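Local coordinates for protein histone-lysine N-methyltransferase, H3 lysine-9 specific SUVH4 (Arabidopsis thaliana, PDB 4QEN) that writes the H3K9 methyl mark of transcriptional repression with methyl groups from S-adenosyl-L-methionine and is required to maintain non-CpG DNA methylation, at residues F458-C463 and Y500-A505; S462-L467 and C523-C528. All blocks are in the same frame, centred on the assembly; numbering follows the deposited sequence.

Contact 1 (F458-C463 and Y500-A505); sequences FINHSC and YDYGYA. With ZN (zinc ion), chain H; SAH (S-adenosyl-L-homocysteine), chain D.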
loop_
_atom_site.group_PDB
_atom_site.type_symbol
_atom_site.label_atom_id
_atom_site.label_comp_id
_atom_site.label_asym_id
_atom_site.label_seq_id
_atom_site.Cartn_x
_atom_site.Cartn_y
_atom_site.Cartn_z
ATOM N N PHE A 458 -1.028 7.985 18.307
ATOM C CA PHE A 458 -1.476 6.617 18.602
ATOM C C PHE A 458 -0.853 5.559 17.685
ATOM O O PHE A 458 -1.029 4.367 17.892
ATOM C CB PHE A 458 -3.006 6.532 18.591
ATOM C CG PHE A 458 -3.658 7.280 19.732
ATOM C CD1 PHE A 458 -3.478 6.864 21.047
ATOM C CD2 PHE A 458 -4.444 8.390 19.488
ATOM C CE1 PHE A 458 -4.066 7.554 22.106
ATOM C CE2 PHE A 458 -5.043 9.078 20.533
ATOM C CZ PHE A 458 -4.854 8.654 21.852
ATOM N N ILE A 459 -0.111 6.008 16.682
ATOM C CA ILE A 459 0.533 5.113 15.723
ATOM C C ILE A 459 1.822 4.511 16.293
ATOM O O ILE A 459 2.687 5.232 16.800
ATOM C CB ILE A 459 0.815 5.865 14.409
ATOM C CG1 ILE A 459 -0.500 6.451 13.867
ATOM C CG2 ILE A 459 1.541 4.965 13.393
ATOM C CD1 ILE A 459 -0.348 7.382 12.631
ATOM N N ASN A 460 1.940 3.186 16.208
ATOM C CA ASN A 460 3.067 2.472 16.810
ATOM C C ASN A 460 4.278 2.344 15.892
ATOM O O ASN A 460 4.200 2.616 14.691
ATOM C CB ASN A 460 2.640 1.078 17.278
ATOM C CG ASN A 460 1.689 1.128 18.460
ATOM O OD1 ASN A 460 1.935 1.830 19.445
ATOM N ND2 ASN A 460 0.592 0.387 18.364
ATOM N N HIS A 461 5.393 1.929 16.480
ATOM C CA HIS A 461 6.627 1.659 15.754
ATOM C C HIS A 461 6.618 0.266 15.136
ATOM O O HIS A 461 6.136 -0.683 15.748
ATOM C CB HIS A 461 7.825 1.735 16.709
ATOM C CG HIS A 461 9.057 1.074 16.173
ATOM N ND1 HIS A 461 9.932 1.713 15.319
ATOM C CD2 HIS A 461 9.541 -0.182 16.339
ATOM C CE1 HIS A 461 10.909 0.884 14.993
ATOM N NE2 HIS A 461 10.693 -0.272 15.595
ATOM N N SER A 462 7.175 0.139 13.937
ATOM C CA SER A 462 7.516 -1.179 13.415
ATOM C C SER A 462 8.911 -1.187 12.800
ATOM O O SER A 462 9.352 -0.194 12.234
ATOM C CB SER A 462 6.500 -1.653 12.378
ATOM O OG SER A 462 6.919 -2.879 11.794
ATOM N N CYS A 463 9.595 -2.320 12.910
ATOM C CA CYS A 463 10.869 -2.514 12.228
ATOM C C CYS A 463 10.661 -2.746 10.720
ATOM O O CYS A 463 11.602 -2.629 9.938
ATOM C CB CYS A 463 11.638 -3.671 12.877
ATOM S SG CYS A 463 11.881 -3.459 14.703
ATOM N N TYR A 500 5.182 3.286 11.678
ATOM C CA TYR A 500 6.396 3.841 11.080
ATOM C C TYR A 500 7.617 3.458 11.918
ATOM O O TYR A 500 7.468 2.965 13.036
ATOM C CB TYR A 500 6.279 5.362 10.867
ATOM C CG TYR A 500 6.093 6.196 12.133
ATOM C CD1 TYR A 500 4.832 6.383 12.695
ATOM C CD2 TYR A 500 7.173 6.811 12.739
ATOM C CE1 TYR A 500 4.662 7.154 13.855
ATOM C CE2 TYR A 500 7.018 7.584 13.890
ATOM C CZ TYR A 500 5.760 7.760 14.436
ATOM O OH TYR A 500 5.605 8.522 15.578
ATOM N N ASP A 501 8.818 3.659 11.379
ATOM C CA ASP A 501 10.044 3.358 12.123
ATOM C C ASP A 501 10.390 4.558 13.017
ATOM O O ASP A 501 10.651 5.650 12.507
ATOM C CB ASP A 501 11.182 3.079 11.140
ATOM C CG ASP A 501 12.478 2.638 11.822
ATOM O OD1 ASP A 501 12.621 2.751 13.058
ATOM O OD2 ASP A 501 13.375 2.167 11.099
ATOM N N TYR A 502 10.388 4.375 14.336
ATOM C CA TYR A 502 10.697 5.509 15.227
ATOM C C TYR A 502 12.142 5.984 15.041
ATOM O O TYR A 502 12.461 7.146 15.297
ATOM C CB TYR A 502 10.439 5.188 16.705
ATOM C CG TYR A 502 8.980 5.097 17.117
ATOM C CD1 TYR A 502 7.947 5.248 16.190
ATOM C CD2 TYR A 502 8.640 4.852 18.448
ATOM C CE1 TYR A 502 6.608 5.154 16.579
ATOM C CE2 TYR A 502 7.320 4.758 18.847
ATOM C CZ TYR A 502 6.306 4.908 17.914
ATOM O OH TYR A 502 4.994 4.804 18.332
ATOM N N GLY A 503 13.007 5.073 14.611
ATOM C CA GLY A 503 14.368 5.414 14.246
ATOM C C GLY A 503 15.313 5.650 15.408
ATOM O O GLY A 503 16.345 6.304 15.240
ATOM N N TYR A 504 14.975 5.126 16.586
ATOM C CA TYR A 504 15.878 5.222 17.733
ATOM C C TYR A 504 17.122 4.364 17.506
ATOM O O TYR A 504 17.032 3.244 16.999
ATOM C CB TYR A 504 15.203 4.749 19.028
ATOM C CG TYR A 504 14.020 5.563 19.504
ATOM C CD1 TYR A 504 14.139 6.920 19.765
ATOM C CD2 TYR A 504 12.791 4.959 19.734
ATOM C CE1 TYR A 504 13.056 7.659 20.218
ATOM C CE2 TYR A 504 11.707 5.683 20.184
ATOM C CZ TYR A 504 11.843 7.031 20.427
ATOM O OH TYR A 504 10.759 7.751 20.875
ATOM N N ALA A 505 18.283 4.883 17.895
ATOM C CA ALA A 505 19.502 4.085 17.903
ATOM C C ALA A 505 19.456 3.138 19.096
ATOM O O ALA A 505 18.842 3.450 20.114
ATOM C CB ALA A 505 20.727 4.985 17.992
HETATM ZN ZN ZN H . 10.227 -4.778 15.891
HETATM N N SAH D . 0.902 2.574 21.787
HETATM C CA SAH D . 0.863 3.943 22.294
HETATM C CB SAH D . 0.854 4.938 21.135
HETATM C CG SAH D . 2.229 5.124 20.504
HETATM S SD SAH D . 3.214 6.246 21.523
HETATM C C SAH D . -0.323 4.199 23.218
HETATM O O SAH D . -0.668 5.352 23.478
HETATM O OXT SAH D . -0.960 3.269 23.712
HETATM C "C5'" SAH D . 4.681 5.187 21.543
HETATM C "C4'" SAH D . 4.707 4.209 22.709
HETATM O "O4'" SAH D . 3.921 3.070 22.397
HETATM C "C3'" SAH D . 6.116 3.715 22.992
HETATM O "O3'" SAH D . 6.733 4.445 24.022
HETATM C "C2'" SAH D . 5.899 2.282 23.411
HETATM O "O2'" SAH D . 5.598 2.233 24.786
HETATM C "C1'" SAH D . 4.649 1.887 22.659
HETATM N N9 SAH D . 5.040 1.226 21.397
HETATM C C8 SAH D . 4.967 1.745 20.125
HETATM N N7 SAH D . 5.433 0.818 19.252
HETATM C C5 SAH D . 5.818 -0.277 19.947
HETATM C C6 SAH D . 6.363 -1.503 19.559
HETATM N N6 SAH D . 6.605 -1.782 18.274
HETATM N N1 SAH D . 6.657 -2.443 20.527
HETATM C C2 SAH D . 6.412 -2.183 21.861
HETATM N N3 SAH D . 5.874 -0.970 22.243
HETATM C C4 SAH D . 5.574 -0.033 21.299
HETATM O O HOH W 1 3.190 7.898 16.821
#
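The Tyr502 ring carries His461 CB over the centre of one face, 3.4 Å from the centroid, a CH-pi contact. His461 also turns its ring edge to that face in an offset edge-to-face pair, planes 64° apart. CG anti to the backbone N (chi1 162°) swings the imidazole alongside Tyr502, and the ring's rotation then turns ND1 to Tyr502 N, which donates in plane at 2.9 Å, almost straight (174°). Asp501 OD1 nears the same plane at the CE1 edge and accepts from Gly503 N in an Asx turn. Tyr502 CE1 lies over one face of Tyr500, toward the rim, and Ile459 CG2 meets that ring's edge, 3.7 Å from CD1. A parallel bridge joins the backbones, Tyr500 N to Asn460 O and Ser462 N to Tyr500 O, as in the SET-domain pseudoknot, where both segments lie beside the cofactor. His461 N donates to N7 of S-adenosyl-L-homocysteine, and N6 returns a bond to His461 O. Tyr502 OH donates in plane to a lone pair of Ile459 O (2.8 Å), and a water linked to Tyr500 OH donates to the same oxygen. A phenylalanine at Tyr502 would probably cost Ile459 O this direct bond and open a gap beside the cofactor C5'.

Contact 2 (S462-L467 and C523-C528); sequences SCEPNL and CGALNC. With ZN (zinc ion), chain H.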
loop_
_atom_site.group_PDB
_atom_site.type_symbol
_atom_site.label_atom_id
_atom_site.label_comp_id
_atom_site.label_asym_id
_atom_site.label_seq_id
_atom_site.Cartn_x
_atom_site.Cartn_y
_atom_site.Cartn_z
ATOM N N SER A 462 7.175 0.139 13.937
ATOM C CA SER A 462 7.516 -1.179 13.415
ATOM C C SER A 462 8.911 -1.187 12.800
ATOM O O SER A 462 9.352 -0.194 12.234
ATOM C CB SER A 462 6.500 -1.653 12.378
ATOM O OG SER A 462 6.919 -2.879 11.794
ATOM N N CYS A 463 9.595 -2.320 12.910
ATOM C CA CYS A 463 10.869 -2.514 12.228
ATOM C C CYS A 463 10.661 -2.746 10.720
ATOM O O CYS A 463 11.602 -2.629 9.938
ATOM C CB CYS A 463 11.638 -3.671 12.877
ATOM S SG CYS A 463 11.881 -3.459 14.703
ATOM N N GLU A 464 9.430 -3.077 10.329
ATOM C CA GLU A 464 9.044 -3.137 8.908
ATOM C C GLU A 464 7.772 -2.322 8.659
ATOM O O GLU A 464 6.686 -2.859 8.449
ATOM C CB GLU A 464 8.881 -4.585 8.412
ATOM C CG GLU A 464 7.776 -5.387 9.094
ATOM C CD GLU A 464 6.972 -6.258 8.142
ATOM O OE1 GLU A 464 7.318 -6.336 6.945
ATOM O OE2 GLU A 464 5.981 -6.869 8.600
ATOM N N PRO A 465 7.907 -1.000 8.657
ATOM C CA PRO A 465 6.717 -0.145 8.680
ATOM C C PRO A 465 6.007 -0.070 7.340
ATOM O O PRO A 465 6.582 -0.449 6.323
ATOM C CB PRO A 465 7.296 1.225 9.021
ATOM C CG PRO A 465 8.692 1.188 8.432
ATOM C CD PRO A 465 9.165 -0.232 8.594
ATOM N N ASN A 466 4.774 0.430 7.341
ATOM C CA ASN A 466 4.093 0.756 6.088
ATOM C C ASN A 466 3.855 2.264 5.883
ATOM O O ASN A 466 3.313 2.678 4.857
ATOM C CB ASN A 466 2.792 -0.036 5.944
ATOM C CG ASN A 466 1.874 0.146 7.123
ATOM O OD1 ASN A 466 2.015 1.095 7.905
ATOM N ND2 ASN A 466 0.909 -0.753 7.254
ATOM N N LEU A 467 4.270 3.074 6.856
ATOM C CA LEU A 467 4.263 4.528 6.696
ATOM C C LEU A 467 5.686 5.056 6.742
ATOM O O LEU A 467 6.587 4.384 7.233
ATOM C CB LEU A 467 3.458 5.210 7.802
ATOM C CG LEU A 467 2.014 4.779 8.029
ATOM C CD1 LEU A 467 1.383 5.618 9.135
ATOM C CD2 LEU A 467 1.221 4.885 6.734
ATOM N N CYS A 523 6.701 -5.476 17.387
ATOM C CA CYS A 523 6.081 -5.193 16.087
ATOM C C CYS A 523 5.731 -6.473 15.332
ATOM O O CYS A 523 4.935 -6.448 14.395
ATOM C CB CYS A 523 6.958 -4.273 15.222
ATOM S SG CYS A 523 8.395 -5.067 14.435
ATOM N N GLY A 524 6.336 -7.586 15.737
ATOM C CA GLY A 524 6.020 -8.891 15.177
ATOM C C GLY A 524 6.609 -9.133 13.797
ATOM O O GLY A 524 6.301 -10.127 13.141
ATOM N N ALA A 525 7.468 -8.224 13.356
ATOM C CA ALA A 525 8.051 -8.319 12.025
ATOM C C ALA A 525 8.969 -9.512 11.948
ATOM O O ALA A 525 9.447 -9.992 12.966
ATOM C CB ALA A 525 8.827 -7.080 11.703
ATOM N N LEU A 526 9.234 -9.973 10.732
ATOM C CA LEU A 526 10.161 -11.077 10.544
ATOM C C LEU A 526 11.570 -10.660 10.966
ATOM O O LEU A 526 12.257 -11.409 11.644
ATOM C CB LEU A 526 10.147 -11.560 9.087
ATOM C CG LEU A 526 9.200 -12.701 8.680
ATOM C CD1 LEU A 526 7.736 -12.377 8.972
ATOM C CD2 LEU A 526 9.375 -13.040 7.202
ATOM N N ASN A 527 11.992 -9.455 10.586
ATOM C CA ASN A 527 13.333 -8.973 10.936
ATOM C C ASN A 527 13.366 -8.020 12.149
ATOM O O ASN A 527 14.120 -7.038 12.157
ATOM C CB ASN A 527 13.979 -8.295 9.721
ATOM C CG ASN A 527 13.347 -6.943 9.389
ATOM O OD1 ASN A 527 12.260 -6.613 9.866
ATOM N ND2 ASN A 527 14.035 -6.154 8.568
ATOM N N CYS A 528 12.570 -8.324 13.170
ATOM C CA CYS A 528 12.287 -7.367 14.252
ATOM C C CYS A 528 13.452 -6.721 15.036
ATOM O O CYS A 528 13.277 -5.648 15.569
ATOM C CB CYS A 528 11.256 -7.936 15.234
ATOM S SG CYS A 528 10.960 -6.880 16.683
HETATM ZN ZN ZN H . 10.227 -4.778 15.891
#
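Cys463 from one segment and Cys523 and Cys528 from the other meet at a zinc ion, each SG bound at 2.4 Å; Cys521, just ahead of the second segment, supplies the fourth sulfur. Metal bonds therefore cross between the two segments, and the cysteines approach by different torsions: SG of Cys523 sits between its backbone N and carbonyl carbon (chi1 76°), whereas SG of Cys528 is anti to its N. A type I turn from Ala525 to Cys528 brings the last cysteine back to the metal.

Backbone N-H groups donate to a zinc-bound sulfur. Cys463 N points at Cys523 SG, 3.4 Å away and close to straight at 169°, and Ala525 N donates to the same sulfur at 3.5 Å. With two N-H groups and the zinc gripping it, the Cys523 sulfur is likely to have part of its negative charge dispersed. On the other segment, Glu464 N donates to Ser462 OG (2.9 Å), an ST turn that bends the chain around Cys463.

Apolar contacts flank the site. Cys523 CB lies against Ser462 CA at 3.6 Å, and further out Glu464 CG rests on the methyl CB of Ala525 at 3.3 Å. One sulfur from the SET domain and three from a short C-terminal cysteine cluster make this the zinc site typical of post-SET domains in Suvar3-9 methyltransferases.

From the N terminus, the chain first reaches 458-463 and runs on without a break into 462-467, so the two contacts share Ser462 and Cys463. Strands 467-473 and 483-488 follow before 500-505 returns to 458-463 and closes contact 1 over a loop of 36 residues. The chain then continues to 523-528, which closes contact 2 over 55 residues. The loop spans overlap and cross: 462-467 starts inside the first and its partner lies beyond it. Contact 1 joins segments within the SET domain, while contact 2 ties that domain to the post-SET segment. The two centres are 9 Å apart, and Pro465 CB packs on Tyr500 CA at 3.4 Å.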